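Local atomic coordinates of transcriptional regulator (Rhodococcus sp., PDB entry 2O0Y), a protein that probably binds DNA as a dimeric IclR-family transcription factor, pairing a helix-turn-helix domain with a larger C-terminal regulatory domain. Residues B[26-31]-B[42-47]; B[117-122]-B[162-167]; B[210-215]-B[246-251]; B[219-224]-B[254-259]. One frame throughout, in Å; residues are numbered along the deposited sequence.

Following the chain from its N terminus, interaction 1 closes first, joining helix 18-29 to helix 41-48 across a ten-residue connection that includes strand 38-40; its centre lies 29 to 34 Å from the centres of the others. Interaction 2 comes next in series and closes a longer loop, from the end of strand 113-120 to the region where the chain enters helix 165-171. Interactions 3 and 4 cross, because segments 210-215 and 219-224, on neighbouring strands, pair in the same order with helix 237-254 and with the tail behind it. Interactions 2, 3 and 4 share one antiparallel sheet, and Tyr117 O and Ala222 N probably hydrogen-bond between interactions 2 and 4.

Interaction 1: residues B[26-31]-B[42-47]; sequences IDLLEL and KELVEG
Leu31 and Leu44 meet through their ends: Leu31 CD1 lies 3.7 Å from Leu44 CD2 and 3.8 Å from Leu44 CA, so one methyl covers both the tip and the root of its partner. The first torsion of Leu31 sets CG opposite the carbonyl carbon (chi1 -72°), and from there both methyls reach helix 41-48. They straddle Gly47 CA, with Leu31 CD1 and Leu31 CD2 each 4.0 Å from it. Glycine suits this place because a beta carbon on it would sit about 2.7 Å from Leu31 CD1, too near for two carbons. Leu28 adds a second touch three residues earlier, where Leu28 CD2 rests 3.7 Å from Leu44 CB, the two side chains crossing at about a right angle. Leucine serves well at all three positions, being branched, apolar and long enough to bridge the gap between the segments.

Both segments belong to the IclR helix-turn-helix domain, in which helices 18-29, 41-48 and 52-64 pack around a common core beside a small antiparallel sheet. Met62 and Val59 of helix 52-64 pack on Leu28 and Leu44 respectively, so these two leucines join all three helices.

Polar groups stay at the margins. Glu43 accepts a hydrogen bond from Ser40 N and forms a salt bridge with Arg39, which also donates to Leu31 O. Within helix 41-48, Lys42 NZ forms a salt bridge with Glu46 OE2 at 2.6 Å, coming from above the carboxylate plane. Asp27 forms a salt bridge with Arg65 of the second subunit.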
loop_
_atom_site.group_PDB
_atom_site.type_symbol
_atom_site.label_atom_id
_atom_site.label_comp_id
_atom_site.label_asym_id
_atom_site.label_seq_id
_atom_site.Cartn_x
_atom_site.Cartn_y
_atom_site.Cartn_z
ATOM N N ILE B 26 9.367 -17.764 -9.119
ATOM C CA ILE B 26 10.024 -16.470 -9.367
ATOM C C ILE B 26 9.942 -16.051 -10.835
ATOM O O ILE B 26 9.643 -14.880 -11.130
ATOM C CB ILE B 26 11.489 -16.496 -8.831
ATOM C CG1 ILE B 26 11.484 -16.778 -7.318
ATOM C CG2 ILE B 26 12.223 -15.167 -9.141
ATOM C CD1 ILE B 26 12.922 -17.181 -6.754
ATOM N N ASP B 27 10.237 -16.946 -11.781
ATOM C CA ASP B 27 10.148 -16.593 -13.189
ATOM C C ASP B 27 8.747 -16.091 -13.600
ATOM O O ASP B 27 8.576 -15.224 -14.499
ATOM C CB ASP B 27 10.556 -17.828 -14.063
ATOM C CG ASP B 27 11.999 -18.186 -13.908
ATOM O OD1 ASP B 27 12.776 -17.373 -13.326
ATOM O OD2 ASP B 27 12.388 -19.310 -14.325
ATOM N N LEU B 28 7.722 -16.667 -12.988
ATOM C CA LEU B 28 6.330 -16.271 -13.302
ATOM C C LEU B 28 6.040 -14.904 -12.708
ATOM O O LEU B 28 5.517 -14.037 -13.390
ATOM C CB LEU B 28 5.312 -17.311 -12.724
ATOM C CG LEU B 28 5.336 -18.653 -13.488
ATOM C CD1 LEU B 28 4.542 -19.739 -12.689
ATOM C CD2 LEU B 28 4.605 -18.457 -14.870
ATOM N N LEU B 29 6.418 -14.692 -11.445
ATOM C CA LEU B 29 6.181 -13.389 -10.809
ATOM C C LEU B 29 6.939 -12.283 -11.509
ATOM O O LEU B 29 6.481 -11.153 -11.611
ATOM C CB LEU B 29 6.623 -13.481 -9.355
ATOM C CG LEU B 29 5.772 -14.349 -8.427
ATOM C CD1 LEU B 29 6.447 -14.521 -7.057
ATOM C CD2 LEU B 29 4.414 -13.608 -8.263
ATOM N N GLU B 30 8.112 -12.601 -12.013
ATOM C CA GLU B 30 8.880 -11.588 -12.779
ATOM C C GLU B 30 8.178 -11.068 -14.010
ATOM O O GLU B 30 8.536 -10.014 -14.544
ATOM C CB GLU B 30 10.220 -12.188 -13.192
ATOM C CG GLU B 30 11.122 -12.459 -12.011
ATOM C CD GLU B 30 11.875 -11.241 -11.556
ATOM O OE1 GLU B 30 11.739 -10.160 -12.203
ATOM O OE2 GLU B 30 12.603 -11.350 -10.543
ATOM N N LEU B 31 7.161 -11.782 -14.500
ATOM C CA LEU B 31 6.475 -11.294 -15.712
ATOM C C LEU B 31 5.451 -10.191 -15.345
ATOM O O LEU B 31 4.911 -9.539 -16.195
ATOM C CB LEU B 31 5.701 -12.464 -16.391
ATOM C CG LEU B 31 6.612 -13.493 -17.072
ATOM C CD1 LEU B 31 5.758 -14.723 -17.492
ATOM C CD2 LEU B 31 7.278 -12.819 -18.254
ATOM N N LYS B 42 -1.793 -17.737 -21.161
ATOM C CA LYS B 42 -0.989 -17.795 -22.400
ATOM C C LYS B 42 0.238 -16.927 -22.292
ATOM O O LYS B 42 1.333 -17.325 -22.743
ATOM C CB LYS B 42 -1.839 -17.369 -23.616
ATOM C CG LYS B 42 -1.205 -17.693 -25.026
ATOM C CD LYS B 42 -2.252 -17.495 -26.108
ATOM C CE LYS B 42 -1.741 -17.825 -27.482
ATOM N NZ LYS B 42 -0.643 -16.878 -27.828
ATOM N N GLU B 43 0.097 -15.737 -21.719
ATOM C CA GLU B 43 1.263 -14.911 -21.503
ATOM C C GLU B 43 2.284 -15.577 -20.540
ATOM O O GLU B 43 3.492 -15.448 -20.729
ATOM C CB GLU B 43 0.866 -13.539 -20.943
ATOM C CG GLU B 43 0.186 -12.641 -21.980
ATOM C CD GLU B 43 -0.152 -11.289 -21.405
ATOM O OE1 GLU B 43 -1.089 -11.230 -20.607
ATOM O OE2 GLU B 43 0.522 -10.280 -21.755
ATOM N N LEU B 44 1.799 -16.222 -19.475
ATOM C CA LEU B 44 2.720 -16.855 -18.500
ATOM C C LEU B 44 3.448 -18.014 -19.128
ATOM O O LEU B 44 4.674 -18.183 -18.921
ATOM C CB LEU B 44 1.971 -17.294 -17.249
ATOM C CG LEU B 44 1.327 -16.075 -16.523
ATOM C CD1 LEU B 44 0.478 -16.626 -15.381
ATOM C CD2 LEU B 44 2.359 -15.037 -15.978
ATOM N N VAL B 45 2.756 -18.760 -19.983
ATOM C CA VAL B 45 3.426 -19.845 -20.764
ATOM C C VAL B 45 4.423 -19.304 -21.750
ATOM O O VAL B 45 5.579 -19.776 -21.801
ATOM C CB VAL B 45 2.387 -20.733 -21.496
ATOM C CG1 VAL B 45 3.077 -21.754 -22.454
ATOM C CG2 VAL B 45 1.563 -21.435 -20.464
ATOM N N GLU B 46 4.011 -18.317 -22.539
ATOM C CA GLU B 46 4.926 -17.698 -23.539
ATOM C C GLU B 46 6.164 -17.042 -22.915
ATOM O O GLU B 46 7.279 -17.130 -23.452
ATOM C CB GLU B 46 4.157 -16.649 -24.320
ATOM C CG GLU B 46 3.240 -17.332 -25.349
ATOM C CD GLU B 46 2.368 -16.373 -26.117
ATOM O OE1 GLU B 46 2.231 -15.172 -25.736
ATOM O OE2 GLU B 46 1.807 -16.868 -27.106
ATOM N N GLY B 47 5.959 -16.389 -21.774
ATOM C CA GLY B 47 7.019 -15.629 -21.134
ATOM C C GLY B 47 8.015 -16.537 -20.416
ATOM O O GLY B 47 9.201 -16.221 -20.315
#

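Interaction 2: residues B[117-122]-B[162-167]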
loop_
_atom_site.group_PDB
_atom_site.type_symbol
_atom_site.label_atom_id
_atom_site.label_comp_id
_atom_site.label_asym_id
_atom_site.label_seq_id
_atom_site.Cartn_x
_atom_site.Cartn_y
_atom_site.Cartn_z
ATOM N N TYR B 117 10.698 14.729 -0.915
ATOM C CA TYR B 117 9.249 14.581 -0.747
ATOM C C TYR B 117 8.662 13.732 -1.826
ATOM O O TYR B 117 9.154 13.782 -2.945
ATOM C CB TYR B 117 8.617 15.931 -0.983
ATOM C CG TYR B 117 8.607 16.931 0.108
ATOM C CD1 TYR B 117 7.576 16.919 1.046
ATOM C CD2 TYR B 117 9.576 17.961 0.173
ATOM C CE1 TYR B 117 7.519 17.889 2.049
ATOM C CE2 TYR B 117 9.503 18.944 1.154
ATOM C CZ TYR B 117 8.457 18.903 2.072
ATOM O OH TYR B 117 8.315 19.841 3.062
ATOM N N ILE B 118 7.594 12.979 -1.507
ATOM C CA ILE B 118 6.740 12.401 -2.526
ATOM C C ILE B 118 5.294 12.855 -2.322
ATOM O O ILE B 118 4.964 13.458 -1.292
ATOM C CB ILE B 118 6.822 10.834 -2.438
ATOM C CG1 ILE B 118 6.441 10.377 -1.024
ATOM C CG2 ILE B 118 8.233 10.358 -2.806
ATOM C CD1 ILE B 118 6.107 8.861 -0.867
ATOM N N ARG B 119 4.405 12.505 -3.265
ATOM C CA ARG B 119 3.009 12.774 -3.130
ATOM C C ARG B 119 2.366 11.477 -2.676
ATOM O O ARG B 119 2.731 10.371 -3.150
ATOM C CB ARG B 119 2.397 13.187 -4.473
ATOM C CG ARG B 119 0.916 13.489 -4.442
ATOM C CD ARG B 119 0.385 13.880 -5.836
ATOM N NE ARG B 119 0.338 12.779 -6.811
ATOM C CZ ARG B 119 -0.569 11.799 -6.826
ATOM N NH1 ARG B 119 -1.501 11.688 -5.878
ATOM N NH2 ARG B 119 -0.530 10.894 -7.793
ATOM N N GLN B 120 1.433 11.626 -1.741
ATOM C CA GLN B 120 0.606 10.553 -1.294
ATOM C C GLN B 120 -0.788 11.129 -1.247
ATOM O O GLN B 120 -1.087 11.971 -0.423
ATOM C CB GLN B 120 1.085 10.060 0.060
ATOM C CG GLN B 120 2.362 9.199 -0.045
ATOM C CD GLN B 120 2.537 8.214 1.112
ATOM O OE1 GLN B 120 2.275 8.541 2.291
ATOM N NE2 GLN B 120 2.988 6.988 0.777
ATOM N N GLY B 121 -1.631 10.700 -2.174
ATOM C CA GLY B 121 -2.981 11.289 -2.326
ATOM C C GLY B 121 -2.822 12.755 -2.680
ATOM O O GLY B 121 -2.053 13.085 -3.583
ATOM N N LEU B 122 -3.530 13.630 -1.965
ATOM C CA LEU B 122 -3.428 15.077 -2.185
ATOM C C LEU B 122 -2.471 15.753 -1.191
ATOM O O LEU B 122 -2.654 16.920 -0.847
ATOM C CB LEU B 122 -4.801 15.754 -2.095
ATOM C CG LEU B 122 -5.959 15.283 -2.995
ATOM C CD1 LEU B 122 -7.275 15.970 -2.605
ATOM C CD2 LEU B 122 -5.662 15.512 -4.478
ATOM N N PRO B 162 -1.420 16.876 -13.027
ATOM C CA PRO B 162 -2.241 18.044 -13.307
ATOM C C PRO B 162 -3.725 17.755 -13.076
ATOM O O PRO B 162 -4.484 18.684 -12.828
ATOM C CB PRO B 162 -2.004 18.299 -14.801
ATOM C CG PRO B 162 -1.640 16.965 -15.345
ATOM C CD PRO B 162 -0.813 16.336 -14.258
ATOM N N GLU B 163 -4.122 16.483 -13.109
ATOM C CA GLU B 163 -5.547 16.137 -12.929
ATOM C C GLU B 163 -5.999 16.367 -11.479
ATOM O O GLU B 163 -7.206 16.389 -11.195
ATOM C CB GLU B 163 -5.832 14.697 -13.347
ATOM C CG GLU B 163 -5.446 13.615 -12.318
ATOM C CD GLU B 163 -3.987 13.299 -12.311
ATOM O OE1 GLU B 163 -3.281 13.745 -13.259
ATOM O OE2 GLU B 163 -3.542 12.612 -11.344
ATOM N N LEU B 164 -5.029 16.555 -10.581
ATOM C CA LEU B 164 -5.316 16.750 -9.166
ATOM C C LEU B 164 -5.324 18.208 -8.722
ATOM O O LEU B 164 -5.690 18.503 -7.586
ATOM C CB LEU B 164 -4.334 15.954 -8.304
ATOM C CG LEU B 164 -4.493 14.427 -8.331
ATOM C CD1 LEU B 164 -3.693 13.828 -7.207
ATOM C CD2 LEU B 164 -5.939 14.005 -8.219
ATOM N N ILE B 165 -4.929 19.116 -9.606
ATOM C CA ILE B 165 -4.761 20.517 -9.218
ATOM C C ILE B 165 -6.061 21.135 -8.640
ATOM O O ILE B 165 -6.051 21.743 -7.557
ATOM C CB ILE B 165 -4.111 21.338 -10.363
ATOM C CG1 ILE B 165 -2.593 21.030 -10.396
ATOM C CG2 ILE B 165 -4.336 22.830 -10.159
ATOM C CD1 ILE B 165 -1.812 21.738 -11.494
ATOM N N ASP B 166 -7.179 20.926 -9.323
ATOM C CA ASP B 166 -8.452 21.474 -8.855
ATOM C C ASP B 166 -8.788 21.035 -7.426
ATOM O O ASP B 166 -9.193 21.857 -6.600
ATOM C CB ASP B 166 -9.587 21.097 -9.804
ATOM C CG ASP B 166 -9.682 22.017 -11.011
ATOM O OD1 ASP B 166 -9.155 23.150 -10.964
ATOM O OD2 ASP B 166 -10.307 21.611 -12.016
ATOM N N ASP B 167 -8.614 19.742 -7.142
ATOM C CA ASP B 167 -8.989 19.201 -5.844
ATOM C C ASP B 167 -8.071 19.726 -4.744
ATOM O O ASP B 167 -8.538 20.092 -3.659
ATOM C CB ASP B 167 -9.003 17.670 -5.868
ATOM C CG ASP B 167 -10.065 17.102 -6.797
ATOM O OD1 ASP B 167 -11.141 17.736 -7.040
ATOM O OD2 ASP B 167 -9.810 15.983 -7.287
#
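Arg119 NH1 donates to Gly121 O at 2.7 Å, with an N-H...O angle of 158°. The oxygen sits in the guanidinium plane, while the donor is tilted 26° from the carbonyl plane. The arginine runs straight through its first two torsions and bends at chi3 (70°), which brings NH1 over to the turn that follows its strand. Gly121 suits that turn because its positive phi favours glycine.

The bond fixes how the guanidinium is turned, and Leu164 lies over one of its faces: Leu164 CD1 is 3.3 Å from Arg119 NH1 and 3.7 Å from Arg119 CZ. The same methyl meets Leu122 CD2 at 3.8 Å, so it touches both the charged group and the apolar side chain. Leu122 CD1 reaches on to Asp167 CB, 4.1 Å away. Replacing Arg119 by a leucine removes the N-H groups and would probably leave Gly121 O without its side-chain donor and Leu164 CD1 without its flat support.

The contact joins the turn between strands 113-120 and 123-130 to segment 162-167, where the chain enters helix 165-171, at the surface of the C-terminal domain. Glu97 of the second subunit packs on Leu122 and Leu164, so the contact lies beside the dimer partner. No hydrogen bond crosses between the segments, so they are held by van der Waals contact, the arginine giving its face to leucine and its edge to a carbonyl.

Interaction 3: residues B[210-215]-B[246-251]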
loop_
_atom_site.group_PDB
_atom_site.type_symbol
_atom_site.label_atom_id
_atom_site.label_comp_id
_atom_site.label_asym_id
_atom_site.label_seq_id
_atom_site.Cartn_x
_atom_site.Cartn_y
_atom_site.Cartn_z
ATOM N N PHE B 210 13.525 20.864 -6.760
ATOM C CA PHE B 210 13.805 20.366 -8.118
ATOM C C PHE B 210 13.086 19.015 -8.262
ATOM O O PHE B 210 13.004 18.266 -7.287
ATOM C CB PHE B 210 15.326 20.143 -8.326
ATOM C CG PHE B 210 16.050 21.373 -8.816
ATOM C CD1 PHE B 210 16.364 22.401 -7.942
ATOM C CD2 PHE B 210 16.383 21.514 -10.158
ATOM C CE1 PHE B 210 17.021 23.572 -8.388
ATOM C CE2 PHE B 210 17.040 22.673 -10.597
ATOM C CZ PHE B 210 17.351 23.683 -9.712
ATOM N N PRO B 211 12.641 18.666 -9.498
ATOM C CA PRO B 211 12.053 17.364 -9.683
ATOM C C PRO B 211 13.119 16.274 -9.653
ATOM O O PRO B 211 14.225 16.452 -10.179
ATOM C CB PRO B 211 11.443 17.435 -11.105
ATOM C CG PRO B 211 12.153 18.520 -11.808
ATOM C CD PRO B 211 12.670 19.464 -10.740
ATOM N N LEU B 212 12.753 15.136 -9.071
ATOM C CA LEU B 212 13.514 13.902 -9.276
ATOM C C LEU B 212 12.637 13.010 -10.147
ATOM O O LEU B 212 11.436 12.922 -9.901
ATOM C CB LEU B 212 13.747 13.219 -7.917
ATOM C CG LEU B 212 14.550 14.127 -6.968
ATOM C CD1 LEU B 212 14.591 13.396 -5.590
ATOM C CD2 LEU B 212 15.953 14.316 -7.540
ATOM N N VAL B 213 13.233 12.354 -11.153
ATOM C CA VAL B 213 12.448 11.600 -12.157
ATOM C C VAL B 213 12.857 10.128 -12.231
ATOM O O VAL B 213 13.996 9.755 -11.815
ATOM C CB VAL B 213 12.577 12.254 -13.548
ATOM C CG1 VAL B 213 12.041 13.740 -13.515
ATOM C CG2 VAL B 213 14.024 12.314 -13.985
ATOM N N ASP B 214 11.934 9.281 -12.708
ATOM C CA ASP B 214 12.304 7.922 -13.052
ATOM C C ASP B 214 13.074 7.891 -14.386
ATOM O O ASP B 214 13.336 8.941 -14.982
ATOM C CB ASP B 214 11.079 7.001 -13.090
ATOM C CG ASP B 214 10.062 7.437 -14.078
ATOM O OD1 ASP B 214 10.408 8.224 -15.001
ATOM O OD2 ASP B 214 8.920 6.981 -13.956
ATOM N N SER B 215 13.500 6.712 -14.815
ATOM C CA SER B 215 14.163 6.594 -16.114
ATOM C C SER B 215 13.389 7.248 -17.281
ATOM O O SER B 215 14.015 7.778 -18.202
ATOM C CB SER B 215 14.405 5.126 -16.460
ATOM O OG SER B 215 15.435 4.634 -15.602
ATOM N N ALA B 246 22.455 20.168 -9.568
ATOM C CA ALA B 246 23.427 19.072 -9.753
ATOM C C ALA B 246 23.021 17.839 -8.967
ATOM O O ALA B 246 23.112 16.731 -9.472
ATOM C CB ALA B 246 24.817 19.516 -9.344
ATOM N N ALA B 247 22.607 18.036 -7.721
ATOM C CA ALA B 247 22.220 16.913 -6.839
ATOM C C ALA B 247 21.036 16.185 -7.414
ATOM O O ALA B 247 20.997 14.943 -7.437
ATOM C CB ALA B 247 21.863 17.471 -5.450
ATOM N N ALA B 248 20.032 16.939 -7.853
ATOM C CA ALA B 248 18.837 16.310 -8.449
ATOM C C ALA B 248 19.224 15.455 -9.677
ATOM O O ALA B 248 18.766 14.322 -9.872
ATOM C CB ALA B 248 17.806 17.397 -8.828
ATOM N N GLU B 249 20.091 16.006 -10.507
ATOM C CA GLU B 249 20.517 15.331 -11.723
ATOM C C GLU B 249 21.198 14.019 -11.327
ATOM O O GLU B 249 20.906 12.978 -11.904
ATOM C CB GLU B 249 21.485 16.223 -12.503
ATOM C CG GLU B 249 20.788 17.440 -13.148
ATOM C CD GLU B 249 21.718 18.390 -13.941
ATOM O OE1 GLU B 249 22.969 18.202 -13.915
ATOM O OE2 GLU B 249 21.180 19.342 -14.583
ATOM N N GLU B 250 22.121 14.089 -10.364
ATOM C CA GLU B 250 22.881 12.921 -9.879
ATOM C C GLU B 250 21.979 11.855 -9.262
ATOM O O GLU B 250 22.164 10.690 -9.500
ATOM C CB GLU B 250 23.918 13.362 -8.858
ATOM C CG GLU B 250 25.081 14.176 -9.499
ATOM C CD GLU B 250 25.870 14.989 -8.501
ATOM O OE1 GLU B 250 25.897 14.642 -7.317
ATOM O OE2 GLU B 250 26.486 16.001 -8.903
ATOM N N ILE B 251 21.020 12.276 -8.434
ATOM C CA ILE B 251 20.055 11.358 -7.789
ATOM C C ILE B 251 19.135 10.691 -8.835
ATOM O O ILE B 251 18.866 9.473 -8.780
ATOM C CB ILE B 251 19.224 12.129 -6.685
ATOM C CG1 ILE B 251 20.119 12.459 -5.482
ATOM C CG2 ILE B 251 18.049 11.319 -6.237
ATOM C CD1 ILE B 251 19.474 13.540 -4.561
HETATM O O HOH W 1 16.195 15.176 -11.793
#
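The first torsion of Leu212 puts CG opposite its carbonyl carbon (chi1 -61°), which brings CD2 onto the helix, while Ile251 turns its CG2 branch opposite the backbone N to meet it. Leu212 CD2 consequently lies 3.6 Å from Ala248 CA, and 3.9 Å from Ile251 CG2, the leucine and isoleucine crossing at a slant. Ala248 CB fits between two strand residues, 3.8 Å from Leu212 CD2 and 3.7 Å from Phe210 CB. Alanine suits this place because its single methyl lets the backbones come close, the CA atoms of Leu212 and Ala248 being only 5.9 Å apart. Phe210, buried with its ring beside Tyr194 and the earlier turns of the helix, extends the apolar surface in that direction.

No direct hydrogen bond joins the two segments, but a water links them. It donates to Pro211 O at 2.8 Å and, weakly, to Ala248 O at 3.3 Å. A little farther on, Ser252 OG takes a hydrogen bond from Val213 N, so a helix side chain bonds the strand backbone directly.

The axes of the short segments, strand 210-213 and helix 246-251, pass 7.9 Å apart and run nearly parallel, at 9°. The helix also meets helix 97-110, whose Ile102 touches both Ala247 and Ile251. Two helices laid against an antiparallel sheet, with small and branched apolar residues at the interface, fit the GAF-related alpha/beta fold of the IclR C-terminal domain.

Interaction 4: residues B[219-224]-B[254-259]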
loop_
_atom_site.group_PDB
_atom_site.type_symbol
_atom_site.label_atom_id
_atom_site.label_comp_id
_atom_site.label_asym_id
_atom_site.label_seq_id
_atom_site.Cartn_x
_atom_site.Cartn_y
_atom_site.Cartn_z
ATOM N N VAL B 219 8.101 12.738 -12.977
ATOM C CA VAL B 219 8.469 13.272 -11.640
ATOM C C VAL B 219 7.936 12.345 -10.593
ATOM O O VAL B 219 6.715 12.141 -10.514
ATOM C CB VAL B 219 7.910 14.711 -11.458
ATOM C CG1 VAL B 219 8.253 15.309 -10.058
ATOM C CG2 VAL B 219 8.462 15.626 -12.579
ATOM N N VAL B 220 8.846 11.757 -9.810
ATOM C CA VAL B 220 8.449 10.815 -8.760
ATOM C C VAL B 220 8.703 11.395 -7.371
ATOM O O VAL B 220 8.214 10.890 -6.390
ATOM C CB VAL B 220 9.181 9.466 -8.874
ATOM C CG1 VAL B 220 8.713 8.709 -10.192
ATOM C CG2 VAL B 220 10.696 9.627 -8.818
ATOM N N ALA B 221 9.474 12.463 -7.291
ATOM C CA ALA B 221 9.781 13.052 -5.981
ATOM C C ALA B 221 10.274 14.453 -6.224
ATOM O O ALA B 221 10.493 14.841 -7.368
ATOM C CB ALA B 221 10.859 12.221 -5.243
ATOM N N ALA B 222 10.437 15.224 -5.152
ATOM C CA ALA B 222 10.891 16.613 -5.278
ATOM C C ALA B 222 12.035 16.808 -4.292
ATOM O O ALA B 222 11.862 16.625 -3.081
ATOM C CB ALA B 222 9.758 17.530 -4.972
ATOM N N LEU B 223 13.229 17.089 -4.795
ATOM C CA LEU B 223 14.357 17.331 -3.931
ATOM C C LEU B 223 14.278 18.796 -3.468
ATOM O O LEU B 223 14.356 19.720 -4.294
ATOM C CB LEU B 223 15.653 17.104 -4.689
ATOM C CG LEU B 223 16.950 17.299 -3.887
ATOM C CD1 LEU B 223 17.104 16.133 -2.852
ATOM C CD2 LEU B 223 18.163 17.288 -4.786
ATOM N N THR B 224 14.174 19.024 -2.158
ATOM C CA THR B 224 13.781 20.328 -1.698
ATOM C C THR B 224 14.678 20.915 -0.580
ATOM O O THR B 224 14.924 20.247 0.408
ATOM C CB THR B 224 12.333 20.250 -1.212
ATOM O OG1 THR B 224 11.525 19.713 -2.285
ATOM C CG2 THR B 224 11.782 21.635 -0.845
ATOM N N ILE B 254 21.162 7.981 -10.579
ATOM C CA ILE B 254 21.275 6.785 -9.725
ATOM C C ILE B 254 19.937 6.042 -9.691
ATOM O O ILE B 254 19.893 4.821 -9.849
ATOM C CB ILE B 254 21.699 7.193 -8.271
ATOM C CG1 ILE B 254 23.165 7.610 -8.257
ATOM C CG2 ILE B 254 21.516 6.054 -7.261
ATOM C CD1 ILE B 254 23.542 8.464 -7.057
ATOM N N GLY B 255 18.853 6.766 -9.408
ATOM C CA GLY B 255 17.540 6.168 -9.456
ATOM C C GLY B 255 16.999 5.969 -8.060
ATOM O O GLY B 255 17.785 5.883 -7.108
ATOM N N LEU B 256 15.670 5.889 -7.927
ATOM C CA LEU B 256 15.054 5.788 -6.609
ATOM C C LEU B 256 14.156 4.560 -6.565
ATOM O O LEU B 256 12.954 4.696 -6.681
ATOM C CB LEU B 256 14.253 7.042 -6.300
ATOM C CG LEU B 256 15.087 8.323 -6.049
ATOM C CD1 LEU B 256 14.193 9.530 -6.114
ATOM C CD2 LEU B 256 15.772 8.252 -4.665
ATOM N N PRO B 257 14.757 3.369 -6.408
ATOM C CA PRO B 257 13.993 2.116 -6.362
ATOM C C PRO B 257 12.906 2.215 -5.295
ATOM O O PRO B 257 13.177 2.622 -4.166
ATOM C CB PRO B 257 15.058 1.095 -5.974
ATOM C CG PRO B 257 16.334 1.662 -6.559
ATOM C CD PRO B 257 16.208 3.119 -6.234
ATOM N N GLY B 258 11.677 1.888 -5.628
ATOM C CA GLY B 258 10.616 2.045 -4.619
ATOM C C GLY B 258 9.732 3.233 -4.875
ATOM O O GLY B 258 8.574 3.221 -4.505
ATOM N N LEU B 259 10.308 4.261 -5.504
ATOM C CA LEU B 259 9.619 5.451 -5.987
ATOM C C LEU B 259 9.741 5.435 -7.501
ATOM O O LEU B 259 8.774 5.704 -8.181
ATOM C CB LEU B 259 10.301 6.750 -5.485
ATOM C CG LEU B 259 10.702 6.891 -4.018
ATOM C CD1 LEU B 259 11.213 8.275 -3.711
ATOM C CD2 LEU B 259 9.508 6.585 -3.130
#
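Val220 meets Leu259 mainly at its backbone: Val220 CG1 lies 3.6 Å from Leu259 O and Val220 CB 3.8 Å from the same oxygen. The remaining touches are looser and purely apolar. Ala221 CB comes within 4.2 Å of Leu259 CD1 and 4.4 Å of Leu256 CD1, and Val220 CG2 also lies 4.4 Å from Leu256 CD1. Two small strand residues thus face two leucines of the tail, the longer side chains spanning the gap.

Behind this first shell stands a classic beta bulge. Val220 and Ala221 both sit opposite Leu212 of the neighbouring strand, and both direct their beta carbons toward the tail, although successive residues of a regular strand would point to opposite sides. The first torsion of Val220 (chi1 -67°) sets CG1 beside its own backbone N, from where it reaches Leu259 O.

The tail is shaped by its own turns. Gly255, with positive phi, is where the chain leaves helix 237-254, and Gly258 takes positive phi again; at both, a beta carbon would be jammed against the preceding carbonyl oxygen. Leu259 N bonds Leu256 O at 2.9 Å, closing the turn that holds Gly258, and both leucines point toward the strand. Farther out, Leu256 packs against Leu212 and Ile251, Leu259 against Ile118 and Trp93, and Trp93 donates to Pro257 O.

With no hydrogen bond between the segments, their contact rests on van der Waals packing, including a methyl against a carbonyl oxygen; the tail's shape comes from its own backbone bond and two glycines, with Trp93 as an outside tie.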